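PDB 4M9Q: ARF-like GTPase from Chlamydomonas reinhardtii, which belongs to the ADP-ribosylation factor family of small GTP-binding proteins and has the P-loop fold, modelled here with phosphoaminophosphonic acid-guanylate ester and magnesium. Local coordinates for residues E45-I50 / T168-F173; N140-T145 / L162-G167. All blocks are in the same frame, centred on the assembly; numbering follows the deposited sequence. Where two conformers were deposited one is given.

Contact 1: residues E45-I50 / T168-F173. With SO4 (sulfate ion), chain F.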
loop_
_atom_site.group_PDB
_atom_site.type_symbol
_atom_site.label_atom_id
_atom_site.label_comp_id
_atom_site.label_asym_id
_atom_site.label_seq_id
_atom_site.Cartn_x
_atom_site.Cartn_y
_atom_site.Cartn_z
ATOM N N GLU A 45 -3.211 -12.746 -8.601
ATOM C CA GLU A 45 -4.553 -12.521 -8.078
ATOM C C GLU A 45 -5.494 -12.371 -9.228
ATOM O O GLU A 45 -5.375 -11.426 -10.008
ATOM C CB GLU A 45 -4.621 -11.266 -7.245
ATOM C CG GLU A 45 -5.995 -10.997 -6.605
ATOM C CD GLU A 45 -6.549 -12.158 -5.792
ATOM O OE1 GLU A 45 -5.940 -12.554 -4.766
ATOM O OE2 GLU A 45 -7.623 -12.683 -6.198
ATOM N N GLY A 46 -6.394 -13.343 -9.340
ATOM C CA GLY A 46 -7.168 -13.536 -10.507
ATOM C C GLY A 46 -6.280 -13.573 -11.721
ATOM O O GLY A 46 -5.326 -14.349 -11.805
ATOM N N LYS A 47 -6.610 -12.657 -12.607
ATOM C CA LYS A 47 -6.152 -12.551 -13.972
ATOM C C LYS A 47 -4.928 -11.644 -14.048
ATOM O O LYS A 47 -4.437 -11.360 -15.094
ATOM C CB LYS A 47 -7.321 -11.914 -14.702
ATOM C CG LYS A 47 -7.215 -11.650 -16.160
ATOM C CD LYS A 47 -8.124 -10.480 -16.528
ATOM C CE LYS A 47 -9.557 -10.685 -16.056
ATOM N NZ LYS A 47 -10.469 -9.597 -16.515
ATOM N N TYR A 48 -4.420 -11.219 -12.897
ATOM C CA TYR A 48 -3.310 -10.266 -12.839
ATOM C C TYR A 48 -2.033 -10.772 -12.168
ATOM O O TYR A 48 -2.061 -11.505 -11.190
ATOM C CB TYR A 48 -3.779 -9.052 -12.070
ATOM C CG TYR A 48 -4.787 -8.248 -12.807
ATOM C CD1 TYR A 48 -6.128 -8.477 -12.648
ATOM C CD2 TYR A 48 -4.392 -7.305 -13.723
ATOM C CE1 TYR A 48 -7.066 -7.757 -13.366
ATOM C CE2 TYR A 48 -5.316 -6.596 -14.455
ATOM C CZ TYR A 48 -6.646 -6.821 -14.255
ATOM O OH TYR A 48 -7.586 -6.150 -14.977
ATOM N N LYS A 49 -0.919 -10.370 -12.741
ATOM C CA LYS A 49 0.385 -10.516 -12.125
ATOM C C LYS A 49 0.558 -9.191 -11.396
ATOM O O LYS A 49 0.387 -8.160 -12.007
ATOM C CB LYS A 49 1.455 -10.716 -13.204
ATOM C CG LYS A 49 2.702 -11.441 -12.718
ATOM C CD LYS A 49 3.735 -11.675 -13.847
ATOM C CE LYS A 49 5.151 -11.838 -13.274
ATOM N NZ LYS A 49 6.253 -11.961 -14.272
ATOM N N ILE A 50 0.834 -9.212 -10.098
ATOM C CA ILE A 50 0.923 -7.981 -9.294
ATOM C C ILE A 50 2.336 -7.832 -8.766
ATOM O O ILE A 50 2.809 -8.673 -8.006
ATOM C CB ILE A 50 -0.093 -8.018 -8.133
ATOM C CG1 ILE A 50 -1.523 -8.104 -8.714
ATOM C CG2 ILE A 50 -0.023 -6.756 -7.337
ATOM C CD1 ILE A 50 -2.458 -8.876 -7.870
ATOM N N THR A 168 -10.945 -3.351 -8.194
ATOM C CA THR A 168 -11.151 -1.955 -8.502
ATOM C C THR A 168 -10.271 -1.557 -9.636
ATOM O O THR A 168 -10.748 -0.900 -10.558
ATOM C CB THR A 168 -10.885 -1.082 -7.282
ATOM O OG1 THR A 168 -11.757 -1.505 -6.231
ATOM C CG2 THR A 168 -11.162 0.313 -7.529
ATOM N N VAL A 169 -8.995 -1.957 -9.613
ATOM C CA VAL A 169 -8.100 -1.657 -10.750
ATOM C C VAL A 169 -8.665 -2.320 -12.021
ATOM O O VAL A 169 -8.776 -1.684 -13.032
ATOM C CB VAL A 169 -6.669 -2.108 -10.492
ATOM C CG1 VAL A 169 -5.775 -1.924 -11.747
ATOM C CG2 VAL A 169 -6.132 -1.333 -9.288
ATOM N N ASP A 170 -9.119 -3.567 -11.915
ATOM C CA ASP A 170 -9.618 -4.274 -13.065
ATOM C C ASP A 170 -10.767 -3.548 -13.741
ATOM O O ASP A 170 -10.776 -3.426 -14.927
ATOM C CB ASP A 170 -10.086 -5.667 -12.682
ATOM C CG ASP A 170 -10.668 -6.414 -13.873
ATOM O OD1 ASP A 170 -9.920 -6.635 -14.854
ATOM O OD2 ASP A 170 -11.856 -6.752 -13.841
ATOM N N ARG A 171 -11.721 -3.098 -12.937
ATOM C CA ARG A 171 -12.859 -2.318 -13.392
ATOM C C ARG A 171 -12.465 -1.054 -14.191
ATOM O O ARG A 171 -13.211 -0.661 -15.072
ATOM C CB ARG A 171 -13.729 -1.958 -12.170
ATOM C CG ARG A 171 -14.872 -2.936 -11.831
ATOM C CD ARG A 171 -14.465 -4.412 -11.747
ATOM N NE ARG A 171 -14.679 -5.021 -10.427
ATOM C CZ ARG A 171 -15.049 -4.364 -9.320
ATOM N NH1 ARG A 171 -15.264 -3.056 -9.351
ATOM N NH2 ARG A 171 -15.203 -5.014 -8.175
ATOM N N GLU A 172 -11.313 -0.431 -13.899
ATOM C CA GLU A 172 -10.842 0.801 -14.619
ATOM C C GLU A 172 -9.613 0.561 -15.474
ATOM O O GLU A 172 -8.985 1.512 -15.949
ATOM C CB GLU A 172 -10.510 1.935 -13.638
ATOM C CG GLU A 172 -11.585 2.235 -12.578
ATOM C CD GLU A 172 -12.896 2.835 -13.116
ATOM O OE1 GLU A 172 -13.916 2.742 -12.384
ATOM O OE2 GLU A 172 -12.918 3.400 -14.246
ATOM N N PHE A 173 -9.240 -0.694 -15.678
ATOM C CA PHE A 173 -7.911 -0.967 -16.214
ATOM C C PHE A 173 -7.700 -0.331 -17.575
ATOM O O PHE A 173 -6.574 0.084 -17.902
ATOM C CB PHE A 173 -7.675 -2.461 -16.323
ATOM C CG PHE A 173 -6.259 -2.835 -16.629
ATOM C CD1 PHE A 173 -5.324 -2.915 -15.617
ATOM C CD2 PHE A 173 -5.857 -3.115 -17.944
ATOM C CE1 PHE A 173 -4.022 -3.263 -15.897
ATOM C CE2 PHE A 173 -4.551 -3.491 -18.229
ATOM C CZ PHE A 173 -3.636 -3.572 -17.199
HETATM S S SO4 F . -10.050 -10.404 -11.831
HETATM O O1 SO4 F . -8.601 -10.697 -11.876
HETATM O O2 SO4 F . -10.755 -11.642 -11.393
HETATM O O3 SO4 F . -10.315 -9.252 -10.914
HETATM O O4 SO4 F . -10.528 -10.048 -13.190
#
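At the turn of the beta hairpin formed by strands 38-45 and 48-55, K47 and Y48 reach across to D170 and F173 of the long helix 157-190. The Y48 hydroxyl gives a hydrogen bond to D170 OD1; its modelled OH to OD1 distance of 2.4 Å is very short and of doubtful precision. D170 comes up to the edge of the phenol ring, CG lying near the ring plane, while the carboxylate is turned steeply, its plane 71° from that of the ring. The same oxygen receives a second, weak bond, K47 NZ to D170 OD1 at 3.4 Å, which makes a loose salt bridge. The lysine chain bends at its third torsion, about the CG-CD bond, and the lysine side chain crosses that of the aspartate at about a right angle. With chi1 at 178°, the D170 carboxylate extends from the helix toward the hairpin, where OD1 faces both partners.

In Arf-family G proteins this hairpin is the interswitch, between the two nucleotide-sensing switch regions. Here it closes with a type II' turn from E45 to Y48, G46 taking the positive phi. The K47 backbone N-H, pointing out of the turn, makes an almost straight hydrogen bond to O1 of a sulfate (N to O1 2.9 Å), an ion probably left from crystallisation. Sulfate O4 lies 3.4 Å from K47 NZ and 3.6 Å from D170 OD2, and the ammonium probably offsets the two negative groups.

On another side of the phenol, Y48 CE2 touches F173 CE1 at 3.9 Å. The rings slide past each other obliquely, centroids 5.5 Å apart and planes at 56°. Both side chains also rest on R3 of the neighbouring strand 3-10, and Y48 packs against V166 one helical turn before D170.

Contact 2: residues N140-T145 / L162-G167; sequences NVFPCT and LKWLVG. With GNP (phosphoaminophosphonic acid-guanylate ester), chain D.
N140 lies over one face of the W164 indole, its CB 3.6 Å from the centroid of the six-membered ring and only 9° off the normal, a CH-pi contact. Farther along the asparagine, ND2 passes above the pyrrole part, 3.6 Å from NE1, with the amide standing steeply at 77° to the indole plane. The backbone at N140 joins in as well: its N is 3.6 Å from CH2 at the far end of the benzo ring. F142, two residues on and on the same side of the strand, brings the CZ tip of its ring to W164 CB at 3.6 Å. Its ring and the five-membered ring of the indole meet obliquely, centroids 5.8 Å apart.

These two residues belong to strand 139-143, an outermost strand of the mixed sheet in the G-protein fold, and W164 to the C-terminal helix 157-190 that packs across that sheet. W164 chi1 of 173° carries the indole out from the helix toward the strand, where one face meets N140.

In the second shell, N140 OD1 accepts a weak hydrogen bond from V141 N, which may help to hold the amide's rotation. Backbone bonds to I108 and I110 hold N140 in the sheet, while F142 is tied to I110 and A112 and packs on C109. Beyond the strand's end the chain enters the nucleotide-base loop, corresponding to the fifth conserved motif of small G proteins: T145 CA approaches O6 of phosphoaminophosphonic acid-guanylate ester at 3.6 Å, and D155 receives a hydrogen bond from T145 N.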
loop_
_atom_site.group_PDB
_atom_site.type_symbol
_atom_site.label_atom_id
_atom_site.label_comp_id
_atom_site.label_asym_id
_atom_site.label_seq_id
_atom_site.Cartn_x
_atom_site.Cartn_y
_atom_site.Cartn_z
ATOM N N ASN A 140 -10.996 1.563 0.671
ATOM C CA ASN A 140 -11.743 0.709 1.578
ATOM C C ASN A 140 -10.801 0.338 2.687
ATOM O O ASN A 140 -9.593 0.212 2.431
ATOM C CB ASN A 140 -12.182 -0.549 0.826
ATOM C CG ASN A 140 -13.398 -1.214 1.423
ATOM O OD1 ASN A 140 -13.837 -0.915 2.527
ATOM N ND2 ASN A 140 -13.966 -2.133 0.664
ATOM N N VAL A 141 -11.322 0.113 3.887
ATOM C CA VAL A 141 -10.467 -0.159 5.030
ATOM C C VAL A 141 -10.741 -1.546 5.493
ATOM O O VAL A 141 -11.891 -1.910 5.648
ATOM C CB VAL A 141 -10.768 0.787 6.221
ATOM C CG1 VAL A 141 -9.964 0.382 7.467
ATOM C CG2 VAL A 141 -10.521 2.240 5.807
ATOM N N PHE A 142 -9.690 -2.307 5.736
ATOM C CA PHE A 142 -9.808 -3.693 6.112
ATOM C C PHE A 142 -8.976 -3.911 7.346
ATOM O O PHE A 142 -7.776 -3.715 7.322
ATOM C CB PHE A 142 -9.228 -4.575 5.030
ATOM C CG PHE A 142 -9.935 -4.459 3.718
ATOM C CD1 PHE A 142 -9.476 -3.588 2.746
ATOM C CD2 PHE A 142 -11.025 -5.253 3.438
ATOM C CE1 PHE A 142 -10.104 -3.492 1.532
ATOM C CE2 PHE A 142 -11.675 -5.145 2.233
ATOM C CZ PHE A 142 -11.223 -4.253 1.288
ATOM N N PRO A 143 -9.617 -4.307 8.447
ATOM C CA PRO A 143 -8.846 -4.689 9.585
ATOM C C PRO A 143 -8.130 -6.004 9.347
ATOM O O PRO A 143 -8.687 -6.885 8.709
ATOM C CB PRO A 143 -9.895 -4.847 10.696
ATOM C CG PRO A 143 -11.218 -4.680 10.074
ATOM C CD PRO A 143 -11.061 -4.308 8.658
ATOM N N CYS A 144 -6.930 -6.180 9.913
ATOM C CA CYS A 144 -6.184 -7.399 9.682
ATOM C C CYS A 144 -5.122 -7.597 10.730
ATOM O O CYS A 144 -4.879 -6.743 11.599
ATOM C CB CYS A 144 -5.513 -7.358 8.314
ATOM S SG CYS A 144 -4.248 -6.086 8.254
ATOM N N THR A 145 -4.478 -8.757 10.630
ATOM C CA THR A 145 -3.378 -9.154 11.508
ATOM C C THR A 145 -2.321 -9.810 10.650
ATOM O O THR A 145 -2.398 -10.973 10.297
ATOM C CB THR A 145 -3.923 -10.130 12.572
ATOM O OG1 THR A 145 -4.973 -9.455 13.238
ATOM C CG2 THR A 145 -2.865 -10.557 13.574
ATOM N N LEU A 162 -6.643 -7.338 -0.891
ATOM C CA LEU A 162 -6.017 -7.401 -2.216
ATOM C C LEU A 162 -7.037 -7.603 -3.325
ATOM O O LEU A 162 -6.966 -6.932 -4.346
ATOM C CB LEU A 162 -4.929 -8.474 -2.260
ATOM C CG LEU A 162 -4.064 -8.497 -3.499
ATOM C CD1 LEU A 162 -3.375 -7.164 -3.685
ATOM C CD2 LEU A 162 -3.031 -9.600 -3.401
ATOM N N LYS A 163 -8.010 -8.481 -3.108
ATOM C CA LYS A 163 -9.019 -8.771 -4.143
ATOM C C LYS A 163 -9.910 -7.558 -4.412
ATOM O O LYS A 163 -10.304 -7.323 -5.536
ATOM C CB LYS A 163 -9.940 -9.923 -3.724
ATOM C CG LYS A 163 -9.414 -11.302 -4.060
ATOM C CD LYS A 163 -10.199 -12.441 -3.373
ATOM C CE LYS A 163 -9.812 -13.788 -3.981
ATOM N NZ LYS A 163 -10.374 -14.000 -5.380
ATOM N N TRP A 164 -10.258 -6.815 -3.364
ATOM C CA TRP A 164 -10.996 -5.576 -3.564
ATOM C C TRP A 164 -10.153 -4.606 -4.392
ATOM O O TRP A 164 -10.669 -3.950 -5.281
ATOM C CB TRP A 164 -11.354 -4.948 -2.244
ATOM C CG TRP A 164 -11.960 -3.602 -2.450
ATOM C CD1 TRP A 164 -13.306 -3.294 -2.737
ATOM C CD2 TRP A 164 -11.276 -2.325 -2.487
ATOM N NE1 TRP A 164 -13.465 -1.950 -2.904
ATOM C CE2 TRP A 164 -12.288 -1.317 -2.779
ATOM C CE3 TRP A 164 -10.013 -1.937 -2.278
ATOM C CZ2 TRP A 164 -11.990 0.000 -2.851
ATOM C CZ3 TRP A 164 -9.706 -0.588 -2.385
ATOM C CH2 TRP A 164 -10.683 0.350 -2.682
ATOM N N LEU A 165 -8.852 -4.508 -4.108
ATOM C CA LEU A 165 -7.999 -3.558 -4.821
ATOM C C LEU A 165 -7.926 -3.953 -6.287
ATOM O O LEU A 165 -8.127 -3.121 -7.178
ATOM C CB LEU A 165 -6.566 -3.568 -4.303
ATOM C CG LEU A 165 -5.825 -2.290 -3.964
ATOM C CD1 LEU A 165 -4.330 -2.514 -4.107
ATOM C CD2 LEU A 165 -6.304 -1.113 -4.722
ATOM N N VAL A 166 -7.630 -5.232 -6.506
ATOM C CA VAL A 166 -7.381 -5.702 -7.856
ATOM C C VAL A 166 -8.656 -5.569 -8.672
ATOM O O VAL A 166 -8.615 -5.157 -9.822
ATOM C CB VAL A 166 -6.795 -7.131 -7.878
ATOM C CG1 VAL A 166 -6.802 -7.645 -9.303
ATOM C CG2 VAL A 166 -5.368 -7.099 -7.283
ATOM N N GLY A 167 -9.779 -5.875 -8.058
ATOM C CA GLY A 167 -11.072 -5.712 -8.709
ATOM C C GLY A 167 -11.370 -4.266 -9.045
ATOM O O GLY A 167 -11.969 -3.969 -10.070
HETATM P PG GNP D . 9.385 -0.064 8.048
HETATM O O1G GNP D . 10.109 -1.220 7.173
HETATM O O2G GNP D . 8.394 0.779 7.173
HETATM O O3G GNP D . 10.501 0.723 8.760
HETATM N N3B GNP D . 8.357 -0.860 9.142
HETATM P PB GNP D . 7.264 -1.987 8.518
HETATM O O1B GNP D . 7.859 -2.802 7.257
HETATM O O2B GNP D . 6.011 -1.222 8.195
HETATM O O3A GNP D . 7.015 -2.900 9.795
HETATM P PA GNP D . 7.297 -4.457 9.957
HETATM O O1A GNP D . 8.775 -4.485 9.994
HETATM O O2A GNP D . 6.497 -5.170 8.924
HETATM O "O5'" GNP D . 6.642 -4.659 11.400
HETATM C "C5'" GNP D . 7.006 -3.761 12.476
HETATM C "C4'" GNP D . 6.867 -4.476 13.847
HETATM O "O4'" GNP D . 5.477 -4.798 13.996
HETATM C "C3'" GNP D . 7.539 -5.839 13.910
HETATM O "O3'" GNP D . 7.800 -6.263 15.248
HETATM C "C2'" GNP D . 6.479 -6.783 13.456
HETATM O "O2'" GNP D . 6.620 -8.096 13.914
HETATM C "C1'" GNP D . 5.281 -6.194 14.132
HETATM N N9 GNP D . 3.979 -6.566 13.572
HETATM C C8 GNP D . 3.660 -6.515 12.280
HETATM N N7 GNP D . 2.376 -6.852 12.098
HETATM C C5 GNP D . 1.864 -7.147 13.297
HETATM C C6 GNP D . 0.542 -7.604 13.760
HETATM O O6 GNP D . -0.397 -7.807 12.968
HETATM N N1 GNP D . 0.387 -7.775 15.055
HETATM C C2 GNP D . 1.393 -7.560 15.960
HETATM N N2 GNP D . 1.111 -7.789 17.244
HETATM N N3 GNP D . 2.639 -7.141 15.617
HETATM C C4 GNP D . 2.922 -6.956 14.283
#

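In the fold
Contacts 1 and 2 use successive parts of helix 157-190, residues 168-173 and 162-167, and their centres are 13 Å apart. The helix thus spans the sheet from the 45-50 hairpin to strand 139-143 at one outer edge. The two sites also touch directly: E45 OE2 forms a salt bridge with K163 NZ at 3.2 Å, and V166 is wedged against the hairpin, its CG2 3.5 Å from I50 CD1. R159 of the same helix gives E45 a second cationic partner. Of the two contacts, contact 2 holds a residue of the ligand pocket, T145; the magnesium ion is bound by T18 and T35, which belong to neither.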